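Long-range contacts in uncharacterized protein DUF1185 (Bordetella bronchiseptica RB50, PDB 3BYQ), which is of unknown function but adopts a variant of the Bacillus chorismate mutase fold and may take part in amino-acid metabolism: residues S3-R8 and A55-L60; I7-L12 and I153-R158; S34-R39 and T62-E67; P118-V123 and M131-Y136; S140-H145 and L181-V186. All coordinates share one frame; numbering follows the deposited sequence. Where two conformers were deposited one is given.

Interaction 1. Residues S3-R8 and A55-L60; sequences SLIEIR and AELRSL. With EDO (1,2-ethanediol), chain Q; EDO (1,2-ethanediol), chain X.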
# COMPACT_ATOMS: atom_id res chain seq x y z
N SER B 3 21.82 28.23 -5.93
CA SER B 3 20.95 27.29 -6.62
C SER B 3 19.79 26.87 -5.75
O SER B 3 19.91 26.67 -4.56
CB SER B 3 21.71 26.04 -7.02
OG SER B 3 20.86 25.13 -7.68
N LEU B 4 18.67 26.70 -6.42
CA LEU B 4 17.44 26.22 -5.78
C LEU B 4 17.31 24.71 -5.92
O LEU B 4 16.28 24.12 -5.53
CB LEU B 4 16.22 26.85 -6.46
CG LEU B 4 16.04 28.34 -6.28
CD1 LEU B 4 14.91 28.89 -7.20
CD2 LEU B 4 15.76 28.60 -4.79
N ILE B 5 18.35 24.09 -6.47
CA ILE B 5 18.32 22.65 -6.78
C ILE B 5 19.36 21.90 -6.01
O ILE B 5 20.54 22.02 -6.26
CB ILE B 5 18.50 22.40 -8.27
CG1 ILE B 5 17.45 23.17 -9.08
CG2 ILE B 5 18.43 20.87 -8.57
CD1 ILE B 5 17.59 22.97 -10.59
N GLU B 6 18.89 21.12 -5.04
CA GLU B 6 19.79 20.30 -4.21
C GLU B 6 19.31 18.86 -4.26
O GLU B 6 18.29 18.54 -3.70
CB GLU B 6 19.78 20.80 -2.78
CG GLU B 6 20.27 22.22 -2.66
CD GLU B 6 20.10 22.78 -1.26
OE1 GLU B 6 19.66 22.06 -0.34
OE2 GLU B 6 20.41 23.97 -1.10
N ILE B 7 20.09 18.00 -4.91
CA ILE B 7 19.71 16.58 -5.11
C ILE B 7 20.19 15.67 -3.97
O ILE B 7 21.39 15.61 -3.65
CB ILE B 7 20.30 16.04 -6.45
CG1 ILE B 7 19.89 16.93 -7.63
CG2 ILE B 7 19.87 14.56 -6.71
CD1 ILE B 7 20.61 16.58 -8.92
N ARG B 8 19.25 14.93 -3.38
CA ARG B 8 19.55 13.98 -2.33
C ARG B 8 19.92 12.62 -2.93
O ARG B 8 20.90 11.99 -2.57
CB ARG B 8 18.36 13.82 -1.38
CG ARG B 8 18.67 12.82 -0.29
CD ARG B 8 17.71 12.83 0.87
NE ARG B 8 16.33 12.49 0.54
CZ ARG B 8 15.81 11.28 0.58
NH1 ARG B 8 16.55 10.24 0.86
NH2 ARG B 8 14.53 11.11 0.29
N ALA B 55 12.47 27.99 -13.97
CA ALA B 55 13.57 28.30 -14.90
C ALA B 55 14.82 27.50 -14.60
O ALA B 55 15.42 26.89 -15.51
CB ALA B 55 13.90 29.81 -14.86
N GLU B 56 15.20 27.44 -13.34
CA GLU B 56 16.40 26.70 -12.97
C GLU B 56 16.27 25.18 -13.17
O GLU B 56 17.23 24.51 -13.53
CB GLU B 56 16.86 26.99 -11.55
CG GLU B 56 18.31 26.54 -11.38
CD GLU B 56 18.85 26.69 -9.98
OE1 GLU B 56 18.22 27.41 -9.16
OE2 GLU B 56 19.93 26.07 -9.75
N LEU B 57 15.06 24.68 -12.97
CA LEU B 57 14.77 23.25 -13.12
C LEU B 57 14.99 22.72 -14.52
O LEU B 57 15.12 21.52 -14.72
CB LEU B 57 13.36 22.92 -12.61
CG LEU B 57 13.23 22.89 -11.09
CD1 LEU B 57 11.72 23.00 -10.69
CD2 LEU B 57 13.92 21.64 -10.48
N ARG B 58 15.06 23.61 -15.50
CA ARG B 58 15.32 23.16 -16.86
C ARG B 58 16.62 22.36 -16.91
O ARG B 58 16.70 21.37 -17.61
CB ARG B 58 15.34 24.33 -17.84
CG ARG B 58 15.27 23.95 -19.31
CD ARG B 58 13.85 23.66 -19.76
NE ARG B 58 13.01 24.86 -19.69
CZ ARG B 58 13.05 25.85 -20.58
NH1 ARG B 58 13.80 25.78 -21.67
NH2 ARG B 58 12.28 26.91 -20.41
N SER B 59 17.60 22.79 -16.11
CA SER B 59 18.91 22.10 -16.06
C SER B 59 18.79 20.68 -15.52
O SER B 59 19.53 19.78 -15.91
CB SER B 59 19.96 22.88 -15.26
OG SER B 59 19.55 23.05 -13.92
N LEU B 60 17.88 20.50 -14.59
CA LEU B 60 17.60 19.17 -14.02
C LEU B 60 16.97 18.30 -15.12
O LEU B 60 17.29 17.13 -15.26
CB LEU B 60 16.66 19.27 -12.83
CG LEU B 60 16.39 17.95 -12.11
CD1 LEU B 60 17.69 17.39 -11.50
CD2 LEU B 60 15.30 18.12 -11.02
C1 EDO Q . 17.29 23.38 -22.33
O1 EDO Q . 17.86 24.39 -21.47
C2 EDO Q . 16.35 24.02 -23.34
O2 EDO Q . 15.02 23.53 -23.17
C1 EDO X . 19.15 30.25 -2.31
O1 EDO X . 18.34 31.27 -1.70
C2 EDO X . 18.35 28.99 -2.64
O2 EDO X . 18.79 27.85 -1.88
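The carboxylate of E56 takes hydrogen bonds from both S3 and L4. L4 N gives a nearly straight bond to E56 OE1 (2.9 Å, 167°), meeting it on the syn side. S3 OG donates to E56 OE2 in a very short bond, 2.5 Å, whose exact length is doubtful. The same S3 OG accepts from I5 N at 3.0 Å and so forms an ST turn. L4 N thus holds OE1, while S3 OG lies against OE2. E56 reaches them with CG anti to its backbone N (chi1 -163°) and the chain extended beyond.

The rest of the contact is apolar. I5 CD1 lies 3.9 Å from L57 CD2 and also comes close to E56 O. I7 CD1 meets L60 CD1 at 4.0 Å, the two side chains crossing at a slant. L57 and L60 also touch F164 of strand 161-169. The contact thus joins the N-terminal segment leading into strand 7-17, with its ST turn, to helix 51-72, which packs against the sheet of this chorismate mutase-like fold.

Interaction 2. Residues I7-L12 and I153-R158; sequences IRKRTL and IQDAPR. With EDO (1,2-ethanediol), chain F.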
# COMPACT_ATOMS: atom_id res chain seq x y z
N ILE B 7 20.09 18.00 -4.91
CA ILE B 7 19.71 16.58 -5.11
C ILE B 7 20.19 15.67 -3.97
O ILE B 7 21.39 15.61 -3.65
CB ILE B 7 20.30 16.04 -6.45
CG1 ILE B 7 19.89 16.93 -7.63
CG2 ILE B 7 19.87 14.56 -6.71
CD1 ILE B 7 20.61 16.58 -8.92
N ARG B 8 19.25 14.93 -3.38
CA ARG B 8 19.55 13.98 -2.33
C ARG B 8 19.92 12.62 -2.93
O ARG B 8 20.90 11.99 -2.57
CB ARG B 8 18.36 13.82 -1.38
CG ARG B 8 18.67 12.82 -0.29
CD ARG B 8 17.71 12.83 0.87
NE ARG B 8 16.33 12.49 0.54
CZ ARG B 8 15.81 11.28 0.58
NH1 ARG B 8 16.55 10.24 0.86
NH2 ARG B 8 14.53 11.11 0.29
N LYS B 9 19.07 12.19 -3.85
CA LYS B 9 19.25 10.90 -4.52
C LYS B 9 18.58 10.86 -5.85
O LYS B 9 17.74 11.69 -6.16
CB LYS B 9 18.78 9.74 -3.63
CG LYS B 9 17.33 9.72 -3.37
CD LYS B 9 16.98 8.72 -2.27
CE LYS B 9 17.18 7.29 -2.67
NZ LYS B 9 16.93 6.40 -1.44
N ARG B 10 19.00 9.88 -6.63
CA ARG B 10 18.49 9.68 -7.98
C ARG B 10 18.29 8.19 -8.21
O ARG B 10 18.93 7.36 -7.56
CB ARG B 10 19.52 10.18 -8.99
CG ARG B 10 19.66 11.69 -9.10
CD ARG B 10 20.83 12.08 -9.94
NE ARG B 10 20.65 11.73 -11.35
CZ ARG B 10 21.54 11.89 -12.30
NH1 ARG B 10 22.68 12.50 -12.05
NH2 ARG B 10 21.27 11.47 -13.53
N THR B 11 17.34 7.86 -9.06
CA THR B 11 17.18 6.48 -9.49
C THR B 11 17.03 6.43 -10.99
O THR B 11 16.50 7.36 -11.63
CB THR B 11 16.01 5.73 -8.82
OG1 THR B 11 14.76 6.32 -9.25
CG2 THR B 11 16.16 5.77 -7.30
N LEU B 12 17.61 5.39 -11.55
CA LEU B 12 17.46 5.09 -12.96
C LEU B 12 16.84 3.70 -13.00
O LEU B 12 17.36 2.82 -12.35
CB LEU B 12 18.81 5.07 -13.64
CG LEU B 12 18.86 4.68 -15.12
CD1 LEU B 12 18.10 5.69 -15.93
CD2 LEU B 12 20.30 4.60 -15.59
N ILE B 153 10.12 6.09 -5.32
CA ILE B 153 11.32 5.83 -4.50
C ILE B 153 10.78 5.59 -3.11
O ILE B 153 9.99 6.37 -2.58
CB ILE B 153 12.36 6.98 -4.58
CG1 ILE B 153 12.89 7.07 -6.01
CG2 ILE B 153 13.56 6.76 -3.59
CD1 ILE B 153 13.89 8.20 -6.25
N GLN B 154 11.29 4.54 -2.48
CA GLN B 154 10.76 4.11 -1.21
C GLN B 154 10.68 5.15 -0.11
O GLN B 154 9.69 5.22 0.64
CB GLN B 154 11.49 2.86 -0.73
CG GLN B 154 10.97 2.32 0.58
CD GLN B 154 11.65 2.97 1.79
OE1 GLN B 154 12.84 3.26 1.75
NE2 GLN B 154 10.89 3.18 2.86
N ASP B 155 11.73 5.95 -0.02
CA ASP B 155 11.87 6.94 1.04
C ASP B 155 11.75 8.36 0.51
O ASP B 155 12.30 9.29 1.10
CB ASP B 155 13.20 6.73 1.78
CG ASP B 155 14.40 7.15 0.94
OD1 ASP B 155 14.35 6.95 -0.28
OD2 ASP B 155 15.35 7.73 1.51
N ALA B 156 11.04 8.53 -0.58
CA ALA B 156 10.88 9.85 -1.16
C ALA B 156 9.55 9.99 -1.86
O ALA B 156 8.94 8.99 -2.22
CB ALA B 156 11.98 10.11 -2.20
N PRO B 157 9.08 11.23 -2.00
CA PRO B 157 9.63 12.45 -1.43
C PRO B 157 9.20 12.52 0.01
O PRO B 157 8.02 12.26 0.34
CB PRO B 157 8.91 13.54 -2.20
CG PRO B 157 7.63 12.96 -2.58
CD PRO B 157 7.86 11.51 -2.79
N ARG B 158 10.14 12.96 0.84
CA ARG B 158 9.86 13.20 2.24
C ARG B 158 9.05 14.52 2.20
O ARG B 158 8.94 15.14 1.16
CB ARG B 158 11.13 13.20 3.06
CG ARG B 158 11.74 11.79 3.02
CD ARG B 158 12.93 11.71 3.82
NE ARG B 158 13.63 10.45 3.62
CZ ARG B 158 14.72 10.09 4.30
NH1 ARG B 158 15.20 10.85 5.27
NH2 ARG B 158 15.31 8.97 4.00
C1 EDO F . 14.23 3.38 -4.75
O1 EDO F . 13.30 2.90 -3.76
C2 EDO F . 15.04 2.22 -5.29
O2 EDO F . 14.16 1.14 -5.65
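The guanidinium groups of R8 and R158 lie over one face of each other, with D155 bound at the edges of both. Their planes are 44° apart, and each CZ sits toward the rim of the other group. D155 OD2 lies at the edge of the R8 group, and D155 O is in the plane of the R158 group. This is a buried salt-bridge network built round D155, in a type I turn from I153 to A156, beside strand 7-17.

R8 grips D155 end-on, its chain bent at chi3 (62°) to bring the guanidinium there. R8 NH1 reaches D155 OD2 at 2.9 Å from above the carboxylate plane. R8 NH2 bonds D155 O at 3.0 Å. R158 grips side-on: its NH2 meets D155 OD2 on the anti side at 2.8 Å, and its NE bonds D155 O at 3.1 Å. The second carboxylate oxygen, D155 OD1, receives K9 NZ on the syn side at 2.9 Å. D155 probably offsets part of the positive charge, together with E161, which binds R8 NE, and E15 and E20 of the second subunit, which bind K9 and R158.

Beside the charged cluster the contact turns apolar. K9 CE runs past I153 CG2 at 3.8 Å. T11 and I153 reach each other tip to tip, with T11 CG2 tightly packed 3.5 Å from I153 CD1.

Interaction 3. Residues S34-R39 and T62-E67; sequences SCAVIR and TLLATE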
# COMPACT_ATOMS: atom_id res chain seq x y z
N SER B 34 14.18 8.10 -15.19
CA SER B 34 15.26 8.74 -14.45
C SER B 34 14.57 9.72 -13.51
O SER B 34 13.86 10.60 -13.97
CB SER B 34 16.22 9.49 -15.38
OG SER B 34 17.34 10.06 -14.68
N CYS B 35 14.83 9.54 -12.22
CA CYS B 35 14.23 10.35 -11.15
C CYS B 35 15.30 11.01 -10.29
O CYS B 35 16.40 10.44 -10.04
CB CYS B 35 13.43 9.46 -10.22
SG CYS B 35 12.14 8.42 -11.05
N ALA B 36 14.95 12.20 -9.81
CA ALA B 36 15.77 12.94 -8.86
C ALA B 36 14.87 13.46 -7.74
O ALA B 36 13.79 14.03 -7.99
CB ALA B 36 16.48 14.13 -9.53
N VAL B 37 15.39 13.30 -6.52
CA VAL B 37 14.76 13.76 -5.29
C VAL B 37 15.51 14.99 -4.85
O VAL B 37 16.71 14.94 -4.63
CB VAL B 37 14.80 12.71 -4.18
CG1 VAL B 37 14.17 13.26 -2.92
CG2 VAL B 37 14.08 11.42 -4.63
N ILE B 38 14.79 16.11 -4.81
CA ILE B 38 15.37 17.40 -4.44
C ILE B 38 14.64 18.05 -3.27
O ILE B 38 13.53 17.71 -2.97
CB ILE B 38 15.45 18.38 -5.62
CG1 ILE B 38 14.10 19.01 -5.98
CG2 ILE B 38 16.09 17.69 -6.85
CD1 ILE B 38 14.20 20.25 -6.95
N ARG B 39 15.33 18.93 -2.57
CA ARG B 39 14.71 19.69 -1.50
C ARG B 39 13.70 20.63 -2.12
O ARG B 39 13.94 21.20 -3.19
CB ARG B 39 15.76 20.49 -0.73
CG ARG B 39 15.19 21.23 0.46
CD ARG B 39 16.30 21.86 1.29
NE ARG B 39 17.01 22.88 0.55
CZ ARG B 39 16.60 24.14 0.38
NH1 ARG B 39 15.43 24.52 0.86
NH2 ARG B 39 17.35 24.99 -0.32
N THR B 62 17.42 18.61 -18.28
CA THR B 62 18.50 18.25 -19.23
C THR B 62 19.36 17.10 -18.69
O THR B 62 19.67 16.17 -19.40
CB THR B 62 19.37 19.48 -19.56
OG1 THR B 62 18.51 20.48 -20.13
CG2 THR B 62 20.49 19.12 -20.54
N LEU B 63 19.67 17.17 -17.42
CA LEU B 63 20.47 16.14 -16.79
C LEU B 63 19.83 14.75 -16.93
O LEU B 63 20.46 13.75 -17.33
CB LEU B 63 20.65 16.47 -15.30
CG LEU B 63 21.52 15.49 -14.51
CD1 LEU B 63 23.02 15.58 -14.90
CD2 LEU B 63 21.27 15.68 -13.01
N LEU B 64 18.56 14.69 -16.57
CA LEU B 64 17.81 13.41 -16.56
C LEU B 64 17.56 12.90 -17.97
O LEU B 64 17.67 11.70 -18.25
CB LEU B 64 16.49 13.54 -15.80
CG LEU B 64 16.62 14.02 -14.33
CD1 LEU B 64 15.24 14.00 -13.62
CD2 LEU B 64 17.61 13.26 -13.54
N ALA B 65 17.24 13.82 -18.86
CA ALA B 65 16.95 13.44 -20.25
C ALA B 65 18.21 12.89 -20.89
O ALA B 65 18.18 11.92 -21.60
CB ALA B 65 16.37 14.64 -21.08
N THR B 66 19.33 13.55 -20.62
CA THR B 66 20.64 13.09 -21.16
C THR B 66 20.98 11.70 -20.67
O THR B 66 21.44 10.85 -21.43
CB THR B 66 21.76 14.10 -20.83
OG1 THR B 66 21.40 15.37 -21.40
CG2 THR B 66 23.08 13.66 -21.40
N GLU B 67 20.69 11.45 -19.41
CA GLU B 67 20.97 10.14 -18.84
C GLU B 67 20.17 9.05 -19.54
O GLU B 67 20.65 7.95 -19.79
CB GLU B 67 20.64 10.11 -17.35
CG GLU B 67 20.92 8.80 -16.72
CD GLU B 67 20.61 8.77 -15.22
OE1 GLU B 67 19.68 9.50 -14.77
OE2 GLU B 67 21.31 8.01 -14.51
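S34 places OG anti to its backbone N (chi1 -176°), and E67 places CG in the same way (chi1 -179°) with its chain extended beyond. Together these torsions carry the serine hydroxyl to the glutamate carboxylate. S34 OG donates to E67 OE1 in a very short bond, 2.4 Å; the exact length is doubtful. E67 OE1 is also held by a salt bridge from R10 of the neighbouring strand 7-17. OE1 thus faces S34 of one strand and R10 of the next.

L64 fills the contact one turn earlier on the helix. Its CD2 lies 3.4 Å from S34 OG and 4.3 Å from A36 CB. Its other methyl, CD1, faces the strand backbone at 3.7 Å from S34 O. This is helix-on-sheet packing in a chorismate mutase-like fold: helix 51-72 packs on strand 29-39, with the segment axes 8.3 Å apart and at 149°, roughly antiparallel. S34 and A36, alternate residues of the strand, point toward the helix, whereas C35 between them points away and touches T11 of strand 7-17.

Interaction 4. Residues P118-V123 and M131-Y136; sequences PAVKAV and MVPVHY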
# COMPACT_ATOMS: atom_id res chain seq x y z
N PRO B 118 3.43 13.62 -22.41
CA PRO B 118 2.36 13.39 -21.43
C PRO B 118 2.94 13.45 -20.03
O PRO B 118 4.16 13.46 -19.85
CB PRO B 118 1.82 12.02 -21.81
CG PRO B 118 2.96 11.35 -22.33
CD PRO B 118 3.84 12.35 -23.03
N ALA B 119 2.06 13.55 -19.05
CA ALA B 119 2.49 13.76 -17.68
C ALA B 119 1.48 13.31 -16.67
O ALA B 119 0.32 13.12 -16.98
CB ALA B 119 2.74 15.26 -17.46
N VAL B 120 1.96 13.06 -15.46
CA VAL B 120 1.09 12.85 -14.30
C VAL B 120 1.84 13.37 -13.09
O VAL B 120 3.05 13.38 -13.07
CB VAL B 120 0.63 11.37 -14.16
CG1 VAL B 120 1.81 10.42 -13.95
CG2 VAL B 120 -0.48 11.20 -13.05
N LYS B 121 1.11 13.87 -12.11
CA LYS B 121 1.76 14.33 -10.89
C LYS B 121 0.83 14.16 -9.72
O LYS B 121 -0.36 13.94 -9.87
CB LYS B 121 2.18 15.77 -10.98
CG LYS B 121 1.09 16.68 -11.32
CD LYS B 121 1.65 18.11 -11.60
CE LYS B 121 0.51 19.01 -11.92
NZ LYS B 121 -0.13 18.63 -13.20
N ALA B 122 1.43 14.18 -8.55
CA ALA B 122 0.67 14.02 -7.30
C ALA B 122 1.45 14.65 -6.14
O ALA B 122 2.64 14.86 -6.25
CB ALA B 122 0.47 12.54 -6.99
N VAL B 123 0.72 14.99 -5.09
CA VAL B 123 1.30 15.36 -3.79
C VAL B 123 1.03 14.13 -2.94
O VAL B 123 -0.09 13.66 -2.86
CB VAL B 123 0.64 16.60 -3.17
CG1 VAL B 123 1.21 16.80 -1.75
CG2 VAL B 123 0.83 17.81 -4.09
N MSE B 131 1.77 5.30 -11.67
CA MSE B 131 1.83 4.85 -13.07
C MSE B 131 2.00 6.07 -13.93
O MSE B 131 1.23 7.03 -13.82
CB MSE B 131 0.53 4.18 -13.55
CG MSE B 131 0.14 2.93 -12.84
SE MSE B 131 1.43 1.54 -12.95
CE MSE B 131 1.53 1.25 -14.85
N VAL B 132 3.01 6.04 -14.79
CA VAL B 132 3.30 7.17 -15.68
C VAL B 132 2.99 6.81 -17.12
O VAL B 132 3.56 5.87 -17.67
CB VAL B 132 4.79 7.63 -15.57
CG1 VAL B 132 5.04 8.88 -16.48
CG2 VAL B 132 5.12 7.93 -14.11
N PRO B 133 2.10 7.54 -17.75
CA PRO B 133 1.71 7.12 -19.09
C PRO B 133 2.63 7.70 -20.13
O PRO B 133 3.09 8.83 -19.99
CB PRO B 133 0.33 7.75 -19.24
CG PRO B 133 0.43 8.98 -18.44
CD PRO B 133 1.23 8.63 -17.25
N VAL B 134 2.88 6.92 -21.17
CA VAL B 134 3.71 7.36 -22.28
C VAL B 134 2.99 7.29 -23.60
O VAL B 134 1.99 6.57 -23.79
CB VAL B 134 5.04 6.53 -22.42
CG1 VAL B 134 5.84 6.54 -21.15
CG2 VAL B 134 4.78 5.05 -22.85
N HIS B 135 3.47 8.10 -24.54
CA HIS B 135 2.99 8.00 -25.90
C HIS B 135 4.09 8.32 -26.91
O HIS B 135 5.22 8.68 -26.52
CB HIS B 135 1.68 8.74 -26.14
CG HIS B 135 1.75 10.23 -26.03
ND1 HIS B 135 0.85 10.95 -25.28
CD2 HIS B 135 2.54 11.14 -26.66
CE1 HIS B 135 1.09 12.24 -25.43
NE2 HIS B 135 2.12 12.39 -26.25
N TYR B 136 3.75 8.09 -28.17
CA TYR B 136 4.73 8.26 -29.28
C TYR B 136 5.20 9.69 -29.41
O TYR B 136 4.40 10.65 -29.47
CB TYR B 136 4.10 7.78 -30.58
CG TYR B 136 4.98 7.73 -31.80
CD1 TYR B 136 6.18 7.06 -31.80
CD2 TYR B 136 4.54 8.26 -32.99
CE1 TYR B 136 6.95 6.99 -32.96
CE2 TYR B 136 5.27 8.18 -34.14
CZ TYR B 136 6.47 7.53 -34.13
OH TYR B 136 7.25 7.45 -35.27
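P118 lays its ring on one face of the H135 imidazole. P118 CD stands 3.8 Å from the ring centroid and 17° off the ring normal, a CH-pi contact. It sits toward the rim, with H135 CE1 3.7 Å away. H135 gets there because its CG lies between the backbone N and the carbonyl carbon (chi1 67°). That torsion swings the imidazole toward P118, although the CB bond itself does not point there. The rotation of the ring is also fixed at its far end, where H135 NE2 is hydrogen-bonded to M116 O. P118 CG meanwhile approaches P133 O at 3.4 Å.

V120 forms the second point of contact. Its CG1 also takes the position between the backbone N and the carbonyl carbon (chi1 62°). From there this one methyl touches three residues: M131 O at 3.4 Å, P133 CD at 3.8 Å and V132 CG2 at 4.1 Å. V120 and P133 meet at a slant. M131 takes part through its backbone O.

The strands 119-123 and 130-136 run antiparallel but are not paired with each other. Strand 79-86 pairs with both, and S81 OG is hydrogen-bonded to P133 O. Two prolines, a valine methyl and an imidazole face therefore join the segments by van der Waals and CH-pi contacts rather than by backbone bonds.

Interaction 5. Residues S140-H145 and L181-V186; sequences SYVRSH and LTKEAV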
# COMPACT_ATOMS: atom_id res chain seq x y z
N SER B 140 1.07 11.92 -31.11
CA SER B 140 0.47 11.42 -29.89
C SER B 140 -0.59 10.35 -30.11
O SER B 140 -0.84 9.54 -29.24
CB SER B 140 -0.15 12.60 -29.09
OG SER B 140 -1.14 13.20 -29.83
N TYR B 141 -1.24 10.38 -31.27
CA TYR B 141 -2.35 9.43 -31.54
C TYR B 141 -1.95 8.04 -32.00
O TYR B 141 -2.82 7.21 -32.18
CB TYR B 141 -3.33 10.00 -32.56
CG TYR B 141 -4.34 11.02 -32.02
CD1 TYR B 141 -4.06 12.38 -31.98
CD2 TYR B 141 -5.57 10.60 -31.55
CE1 TYR B 141 -4.97 13.28 -31.46
CE2 TYR B 141 -6.49 11.49 -31.05
CZ TYR B 141 -6.19 12.83 -31.01
OH TYR B 141 -7.14 13.69 -30.51
N VAL B 142 -0.67 7.76 -32.16
CA VAL B 142 -0.25 6.39 -32.64
C VAL B 142 -0.63 5.38 -31.58
O VAL B 142 -0.02 5.30 -30.51
CB VAL B 142 1.22 6.33 -33.04
CG1 VAL B 142 1.69 4.90 -33.26
CG2 VAL B 142 1.44 7.22 -34.29
N ARG B 143 -1.63 4.57 -31.91
CA ARG B 143 -2.30 3.73 -30.90
C ARG B 143 -1.47 2.64 -30.28
O ARG B 143 -1.62 2.29 -29.10
CB ARG B 143 -3.61 3.18 -31.47
CG ARG B 143 -4.49 2.54 -30.42
CD ARG B 143 -5.76 2.09 -31.05
NE ARG B 143 -6.61 3.22 -31.42
CZ ARG B 143 -7.73 3.12 -32.11
NH1 ARG B 143 -8.09 1.97 -32.60
NH2 ARG B 143 -8.46 4.20 -32.36
N SER B 144 -0.57 2.08 -31.08
CA SER B 144 0.27 1.00 -30.66
C SER B 144 1.23 1.33 -29.50
O SER B 144 1.70 0.44 -28.80
CB SER B 144 1.14 0.55 -31.83
OG SER B 144 1.86 1.65 -32.40
N HIS B 145 1.48 2.62 -29.34
CA HIS B 145 2.52 3.10 -28.41
C HIS B 145 2.06 3.54 -27.03
O HIS B 145 2.90 3.73 -26.18
CB HIS B 145 3.35 4.19 -29.07
CG HIS B 145 4.32 3.65 -30.08
ND1 HIS B 145 3.94 2.86 -31.14
CD2 HIS B 145 5.65 3.87 -30.24
CE1 HIS B 145 5.00 2.57 -31.87
NE2 HIS B 145 6.06 3.14 -31.32
N LEU B 181 -4.01 4.81 -35.63
CA LEU B 181 -2.93 5.48 -36.37
C LEU B 181 -1.64 4.76 -36.15
O LEU B 181 -1.33 4.41 -35.03
CB LEU B 181 -2.79 6.94 -35.93
CG LEU B 181 -1.85 7.82 -36.76
CD1 LEU B 181 -2.46 8.13 -38.12
CD2 LEU B 181 -1.47 9.08 -35.99
N THR B 182 -0.91 4.53 -37.23
CA THR B 182 0.37 3.85 -37.18
C THR B 182 1.46 4.85 -37.47
O THR B 182 1.21 5.93 -37.94
CB THR B 182 0.49 2.76 -38.26
OG1 THR B 182 0.43 3.36 -39.57
CG2 THR B 182 -0.64 1.72 -38.10
N LYS B 183 2.68 4.45 -37.16
CA LYS B 183 3.87 5.30 -37.41
C LYS B 183 3.94 5.67 -38.88
O LYS B 183 4.23 6.81 -39.24
CB LYS B 183 5.16 4.62 -36.99
CG LYS B 183 5.26 4.41 -35.52
CD LYS B 183 6.62 3.88 -35.10
CE LYS B 183 6.99 2.56 -35.71
NZ LYS B 183 8.30 2.18 -35.15
N GLU B 184 3.63 4.69 -39.73
CA GLU B 184 3.65 4.88 -41.17
C GLU B 184 2.56 5.81 -41.68
O GLU B 184 2.68 6.43 -42.73
CB GLU B 184 3.53 3.53 -41.90
CG GLU B 184 4.71 2.63 -41.69
CD GLU B 184 4.67 1.81 -40.40
OE1 GLU B 184 3.74 1.92 -39.57
OE2 GLU B 184 5.62 1.02 -40.23
N ALA B 185 1.49 5.90 -40.92
CA ALA B 185 0.34 6.72 -41.30
C ALA B 185 0.44 8.16 -40.83
O ALA B 185 -0.33 8.99 -41.26
CB ALA B 185 -0.97 6.11 -40.77
N VAL B 186 1.42 8.45 -39.99
CA VAL B 186 1.59 9.84 -39.51
C VAL B 186 1.85 10.73 -40.73
O VAL B 186 2.81 10.52 -41.49
CB VAL B 186 2.69 9.96 -38.47
CG1 VAL B 186 3.05 11.45 -38.18
CG2 VAL B 186 2.32 9.22 -37.18
O HOH W 1 -5.08 6.28 -33.29
O HOH W 2 -1.26 1.89 -34.04
O HOH W 3 2.44 1.96 -35.23
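L181 O is gripped by R143 N and by a water. R143 N donates to it at 3.1 Å, in the carbonyl plane. The water donates at 2.7 Å to L181 O and accepts from S144 N. V142 CA adds a CA-H...O contact to L181 O. A second water joins Y141 O to L181 N, accepting from L181 N at 3.0 Å. A third lies between S144 OG and K183 N.

Here two loops meet at the rim of the fold: the one between strands 130-136 and 147-151, and the C-terminal one after strand 161-169. The waters supplement the one direct bond between them, R143 N to L181 O.

V142 is the apolar centre. With CG2 anti to its carbonyl carbon, this methyl points at L181 CD2 (3.8 Å) and at V186 CG2 (3.6 Å). L181 CD2 also rests 4.0 Å from Y141 CB. Both L181 and V186 cross V142 at about a right angle.

H145 meets the lysine chain, with CE1 3.8 Å from K183 CD and the side chains crossing at about a right angle. S144 OG lies at the edge of the H145 ring, in its plane, and is hydrogen-bonded to H145 ND1. E78 OE1 pairs with both H145 NE2 and K183 NZ.

From the N terminus, interaction 1 closes the loop from 3-8 to 55-60, bringing helix 51-72 to the chain start. Interaction 2 starts from the same stretch, sharing I7 and R8, but closes only at 153-158. Interaction 3, from 34-39 to 62-67, crosses interaction 1 and nests inside interaction 2. R8 N to V37 O and the salt bridge R10 to E67 link it to both. Interaction 4, a short loop from 118-123 to 131-136, also nests inside interaction 2. Interaction 5 opens at 140-145, crosses interaction 2, and ties in the C-terminal loop; Y136 packs it against interaction 4. Interactions 1 and 5 lie on opposite sides of the chain's centre.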